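HTH cro/C1-type domain-containing protein (Pseudomonas aeruginosa PAO1, PDB 7CSV) acts as the antitoxin HigA and as a dimeric regulatory factor that recognises specific pseudopalindromic DNA motifs. Local coordinates at residues A29-A33 against L34-A38; E13-D17 against E18-E22. All blocks are in the same frame, centred on the assembly; numbering follows the deposited sequence.

In the fold
Interaction 2 comes first along the chain, within helix 11-23, and it closes before interaction 1 opens at the C-terminal end of helix 27-34 and the turn leading to helix 38-45. Their centres lie about 15 Å apart, yet they touch: Leu30 CD2 packs 3.8 Å from Leu20 CD2, and it also meets Leu15. Through Leu30, Leu15 and Leu20 the irregular turn of helix 11-23 and the end of helix 27-34 share one apolar interior, both within the helix-turn-helix region. In such domains helix 38-45, the second of the motif, would be the likely DNA-reading helix.

Interaction 1 (A29-A33 against L34-A38); sequences ALARA and LKVSA
Leu30 and Leu34 meet one helical turn apart, their branches crossing at a slant, with Leu30 CD1 3.8 Å from Leu34 CG. Different first torsions bring them together: CG of Leu30 is anti to its own nitrogen, whereas that of Leu34 (chi1 -58°) lies beside the nitrogen. Beneath them the Leu34 amide bonds to Leu30 O at 2.9 Å, an i to i+4 bond near the end of helix 27-34. Lys35 then leaves the helix with positive phi, and the Val36 amide reaches back to Ala31 O at 3.1 Å, a nearly straight bond (166° at the hydrogen). This is the six-to-one bond of a Schellman-like end, and its usual apolar partnership accompanies it: CG2 of Val36 rests 4.1 Å from Ala31 CB. The same methyl of Ala31 lies 3.5 Å from Ala38 CA, bringing the start of helix 38-45 close against helix 27-34. On the outer side the Lys35 chain bends at chi2 (-54°) and turns back, so that NZ, not the Lys35 amide, donates to Arg32 O at 2.9 Å. Ser37, at the N-cap of helix 38-45, bonds through OG to Thr40 OG1, while Leu34 packs on Ile94 of the second subunit. The chemistry thus divides the work at this helix-turn-helix turn: an amide and an ammonium group satisfy two carbonyls at the helix end, and small apolar groups let the two helices approach closely.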
loop_
_atom_site.group_PDB
_atom_site.type_symbol
_atom_site.label_atom_id
_atom_site.label_comp_id
_atom_site.label_asym_id
_atom_site.label_seq_id
_atom_site.Cartn_x
_atom_site.Cartn_y
_atom_site.Cartn_z
ATOM N N ALA A 29 -0.212 -18.804 -17.323
ATOM C CA ALA A 29 0.603 -19.768 -16.594
ATOM C C ALA A 29 0.887 -19.283 -15.180
ATOM O O ALA A 29 0.957 -20.085 -14.240
ATOM C CB ALA A 29 1.906 -20.028 -17.350
ATOM N N LEU A 30 1.059 -17.966 -15.011
ATOM C CA LEU A 30 1.242 -17.424 -13.671
ATOM C C LEU A 30 -0.021 -17.586 -12.839
ATOM O O LEU A 30 0.049 -17.969 -11.667
ATOM C CB LEU A 30 1.642 -15.947 -13.741
ATOM C CG LEU A 30 1.768 -15.263 -12.373
ATOM C CD1 LEU A 30 2.865 -15.901 -11.553
ATOM C CD2 LEU A 30 2.029 -13.767 -12.520
ATOM N N ALA A 31 -1.192 -17.319 -13.431
ATOM C CA ALA A 31 -2.439 -17.478 -12.688
ATOM C C ALA A 31 -2.624 -18.914 -12.217
ATOM O O ALA A 31 -3.023 -19.153 -11.072
ATOM C CB ALA A 31 -3.624 -17.036 -13.539
ATOM N N ARG A 32 -2.322 -19.881 -13.087
ATOM C CA ARG A 32 -2.450 -21.288 -12.714
ATOM C C ARG A 32 -1.506 -21.655 -11.579
ATOM O O ARG A 32 -1.846 -22.501 -10.732
ATOM C CB ARG A 32 -2.196 -22.168 -13.940
ATOM C CG ARG A 32 -3.397 -22.246 -14.879
ATOM C CD ARG A 32 -3.248 -23.339 -15.941
ATOM N NE ARG A 32 -2.045 -23.174 -16.757
ATOM C CZ ARG A 32 -1.976 -22.440 -17.864
ATOM N NH1 ARG A 32 -3.048 -21.790 -18.306
ATOM N NH2 ARG A 32 -0.833 -22.357 -18.536
ATOM N N ALA A 33 -0.323 -21.034 -11.540
ATOM C CA ALA A 33 0.647 -21.326 -10.493
ATOM C C ALA A 33 0.266 -20.666 -9.182
ATOM O O ALA A 33 0.513 -21.222 -8.105
ATOM C CB ALA A 33 2.048 -20.888 -10.922
ATOM N N LEU A 34 -0.302 -19.461 -9.244
ATOM C CA LEU A 34 -0.727 -18.796 -8.023
ATOM C C LEU A 34 -2.065 -19.291 -7.500
ATOM O O LEU A 34 -2.453 -18.900 -6.391
ATOM C CB LEU A 34 -0.818 -17.290 -8.256
ATOM C CG LEU A 34 0.462 -16.604 -8.727
ATOM C CD1 LEU A 34 0.210 -15.110 -8.898
ATOM C CD2 LEU A 34 1.557 -16.852 -7.731
ATOM N N LYS A 35 -2.782 -20.112 -8.272
ATOM C CA LYS A 35 -4.121 -20.575 -7.912
ATOM C C LYS A 35 -5.099 -19.402 -7.813
ATOM O O LYS A 35 -5.895 -19.293 -6.880
ATOM C CB LYS A 35 -4.096 -21.393 -6.614
ATOM C CG LYS A 35 -2.987 -22.462 -6.556
ATOM C CD LYS A 35 -3.027 -23.400 -7.761
ATOM C CE LYS A 35 -1.737 -24.202 -7.896
ATOM N NZ LYS A 35 -1.714 -24.981 -9.176
ATOM N N VAL A 36 -5.031 -18.513 -8.803
ATOM C CA VAL A 36 -5.976 -17.417 -8.964
ATOM C C VAL A 36 -6.543 -17.488 -10.376
ATOM O O VAL A 36 -5.988 -18.143 -11.262
ATOM C CB VAL A 36 -5.329 -16.034 -8.703
ATOM C CG1 VAL A 36 -4.814 -15.961 -7.270
ATOM C CG2 VAL A 36 -4.195 -15.806 -9.668
ATOM N N SER A 37 -7.678 -16.823 -10.568
ATOM C CA SER A 37 -8.294 -16.779 -11.888
ATOM C C SER A 37 -7.403 -16.023 -12.865
ATOM O O SER A 37 -6.748 -15.043 -12.499
ATOM C CB SER A 37 -9.665 -16.117 -11.807
ATOM O OG SER A 37 -9.549 -14.709 -11.938
ATOM N N ALA A 38 -7.377 -16.485 -14.115
ATOM C CA ALA A 38 -6.546 -15.829 -15.121
ATOM C C ALA A 38 -6.897 -14.360 -15.323
ATOM O O ALA A 38 -5.962 -13.555 -15.487
ATOM C CB ALA A 38 -6.616 -16.595 -16.450
#

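Interaction 2 (E13-D17 against E18-E22); sequences EILRD and EFLME
Leu15 and Leu20 touch on one side of an irregular turn, CG to CG at 4.2 Å, where helix 11-23 widens to a pi-type turn. Leu15 O accepts the Leu20 amide five residues on, at 2.9 Å and almost straight, plus a weak bond from the Phe19 amide. Met21 N likewise reaches Arg16 O. The two leucines differ in conformation: Leu20 has CG beside its nitrogen (chi1 -63°), Leu15 has CG anti to it (chi1 175°), which carries Leu15 CD1 forward to 4.1 Å from Phe19 CB, these two side chains crossing at about a right angle. Phe19 sets its ring edge against the backbone, with Ile14 O in the ring plane and 3.6 Å from CD1; the adjoining CE1 touches Ile14 CG2. On the outer surface Asp17 and Met21 run side by side in the same direction, and a bend at chi3 (-141°) brings Met21 CE 3.2 Å from Asp17 OD1. Arg16 NH2 is held by a salt bridge to Glu47 and a hydrogen bond to Val45 O. Leu15 and Leu20 dip between helices 27-34 and 38-45, whereas Phe19 meets the rings of Phe63 and Trp70, joining this helix to helices 53-63 and 67-93.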
loop_
_atom_site.group_PDB
_atom_site.type_symbol
_atom_site.label_atom_id
_atom_site.label_comp_id
_atom_site.label_asym_id
_atom_site.label_seq_id
_atom_site.Cartn_x
_atom_site.Cartn_y
_atom_site.Cartn_z
ATOM N N GLU A 13 3.495 -3.434 -14.832
ATOM C CA GLU A 13 4.607 -3.219 -15.749
ATOM C C GLU A 13 5.872 -3.910 -15.253
ATOM O O GLU A 13 6.603 -4.527 -16.039
ATOM C CB GLU A 13 4.832 -1.720 -15.928
ATOM C CG GLU A 13 6.033 -1.342 -16.766
ATOM C CD GLU A 13 6.147 0.166 -16.903
ATOM O OE1 GLU A 13 7.258 0.704 -16.745
ATOM O OE2 GLU A 13 5.111 0.817 -17.139
ATOM N N ILE A 14 6.146 -3.815 -13.951
ATOM C CA ILE A 14 7.302 -4.497 -13.379
ATOM C C ILE A 14 7.093 -6.005 -13.381
ATOM O O ILE A 14 8.036 -6.774 -13.621
ATOM C CB ILE A 14 7.580 -3.955 -11.967
ATOM C CG1 ILE A 14 8.086 -2.509 -12.082
ATOM C CG2 ILE A 14 8.549 -4.858 -11.199
ATOM C CD1 ILE A 14 8.557 -1.917 -10.802
ATOM N N LEU A 15 5.865 -6.459 -13.111
ATOM C CA LEU A 15 5.580 -7.891 -13.188
ATOM C C LEU A 15 5.850 -8.418 -14.591
ATOM O O LEU A 15 6.530 -9.443 -14.763
ATOM C CB LEU A 15 4.130 -8.156 -12.783
ATOM C CG LEU A 15 3.589 -9.578 -12.892
ATOM C CD1 LEU A 15 4.475 -10.485 -12.085
ATOM C CD2 LEU A 15 2.138 -9.611 -12.396
ATOM N N ARG A 16 5.336 -7.707 -15.607
ATOM C CA ARG A 16 5.550 -8.092 -17.001
ATOM C C ARG A 16 7.036 -8.124 -17.336
ATOM O O ARG A 16 7.546 -9.114 -17.864
ATOM C CB ARG A 16 4.830 -7.112 -17.946
ATOM C CG ARG A 16 3.324 -7.257 -18.044
ATOM C CD ARG A 16 2.754 -6.457 -19.234
ATOM N NE ARG A 16 3.510 -5.233 -19.510
ATOM C CZ ARG A 16 3.155 -4.011 -19.122
ATOM N NH1 ARG A 16 3.925 -2.975 -19.426
ATOM N NH2 ARG A 16 2.031 -3.804 -18.436
ATOM N N ASP A 17 7.741 -7.029 -17.055
ATOM C CA ASP A 17 9.088 -6.836 -17.582
ATOM C C ASP A 17 10.136 -7.631 -16.815
ATOM O O ASP A 17 11.035 -8.213 -17.429
ATOM C CB ASP A 17 9.478 -5.356 -17.548
ATOM C CG ASP A 17 8.664 -4.503 -18.494
ATOM O OD1 ASP A 17 8.020 -5.044 -19.410
ATOM O OD2 ASP A 17 8.664 -3.273 -18.301
ATOM N N GLU A 18 10.070 -7.639 -15.477
ATOM C CA GLU A 18 11.139 -8.210 -14.672
ATOM C C GLU A 18 10.859 -9.633 -14.231
ATOM O O GLU A 18 11.748 -10.271 -13.657
ATOM C CB GLU A 18 11.398 -7.352 -13.430
ATOM C CG GLU A 18 11.718 -5.919 -13.737
ATOM C CD GLU A 18 13.035 -5.774 -14.453
ATOM O OE1 GLU A 18 13.806 -6.749 -14.497
ATOM O OE2 GLU A 18 13.302 -4.686 -14.972
ATOM N N PHE A 19 9.650 -10.137 -14.458
ATOM C CA PHE A 19 9.337 -11.483 -13.996
ATOM C C PHE A 19 8.760 -12.339 -15.118
ATOM O O PHE A 19 9.336 -13.381 -15.451
ATOM C CB PHE A 19 8.396 -11.407 -12.792
ATOM C CG PHE A 19 9.032 -10.792 -11.578
ATOM C CD1 PHE A 19 9.002 -9.423 -11.378
ATOM C CD2 PHE A 19 9.689 -11.591 -10.642
ATOM C CE1 PHE A 19 9.601 -8.856 -10.269
ATOM C CE2 PHE A 19 10.281 -11.033 -9.530
ATOM C CZ PHE A 19 10.233 -9.653 -9.342
ATOM N N LEU A 20 7.636 -11.929 -15.709
ATOM C CA LEU A 20 7.023 -12.752 -16.752
ATOM C C LEU A 20 7.938 -12.885 -17.961
ATOM O O LEU A 20 8.155 -13.990 -18.473
ATOM C CB LEU A 20 5.673 -12.173 -17.168
ATOM C CG LEU A 20 4.595 -12.129 -16.084
ATOM C CD1 LEU A 20 3.255 -11.756 -16.691
ATOM C CD2 LEU A 20 4.513 -13.467 -15.351
ATOM N N MET A 21 8.496 -11.765 -18.432
ATOM C CA MET A 21 9.404 -11.838 -19.571
ATOM C C MET A 21 10.748 -12.440 -19.185
ATOM O O MET A 21 11.399 -13.081 -20.017
ATOM C CB MET A 21 9.601 -10.449 -20.179
ATOM C CG MET A 21 8.386 -9.903 -20.871
ATOM S SD MET A 21 8.792 -8.383 -21.748
ATOM C CE MET A 21 7.327 -7.401 -21.442
ATOM N N GLU A 22 11.188 -12.235 -17.943
ATOM C CA GLU A 22 12.474 -12.773 -17.529
ATOM C C GLU A 22 12.449 -14.292 -17.523
ATOM O O GLU A 22 13.388 -14.935 -18.001
ATOM C CB GLU A 22 12.852 -12.245 -16.149
ATOM C CG GLU A 22 14.048 -12.950 -15.534
ATOM C CD GLU A 22 15.349 -12.251 -15.870
ATOM O OE1 GLU A 22 15.289 -11.149 -16.452
ATOM O OE2 GLU A 22 16.424 -12.800 -15.551
#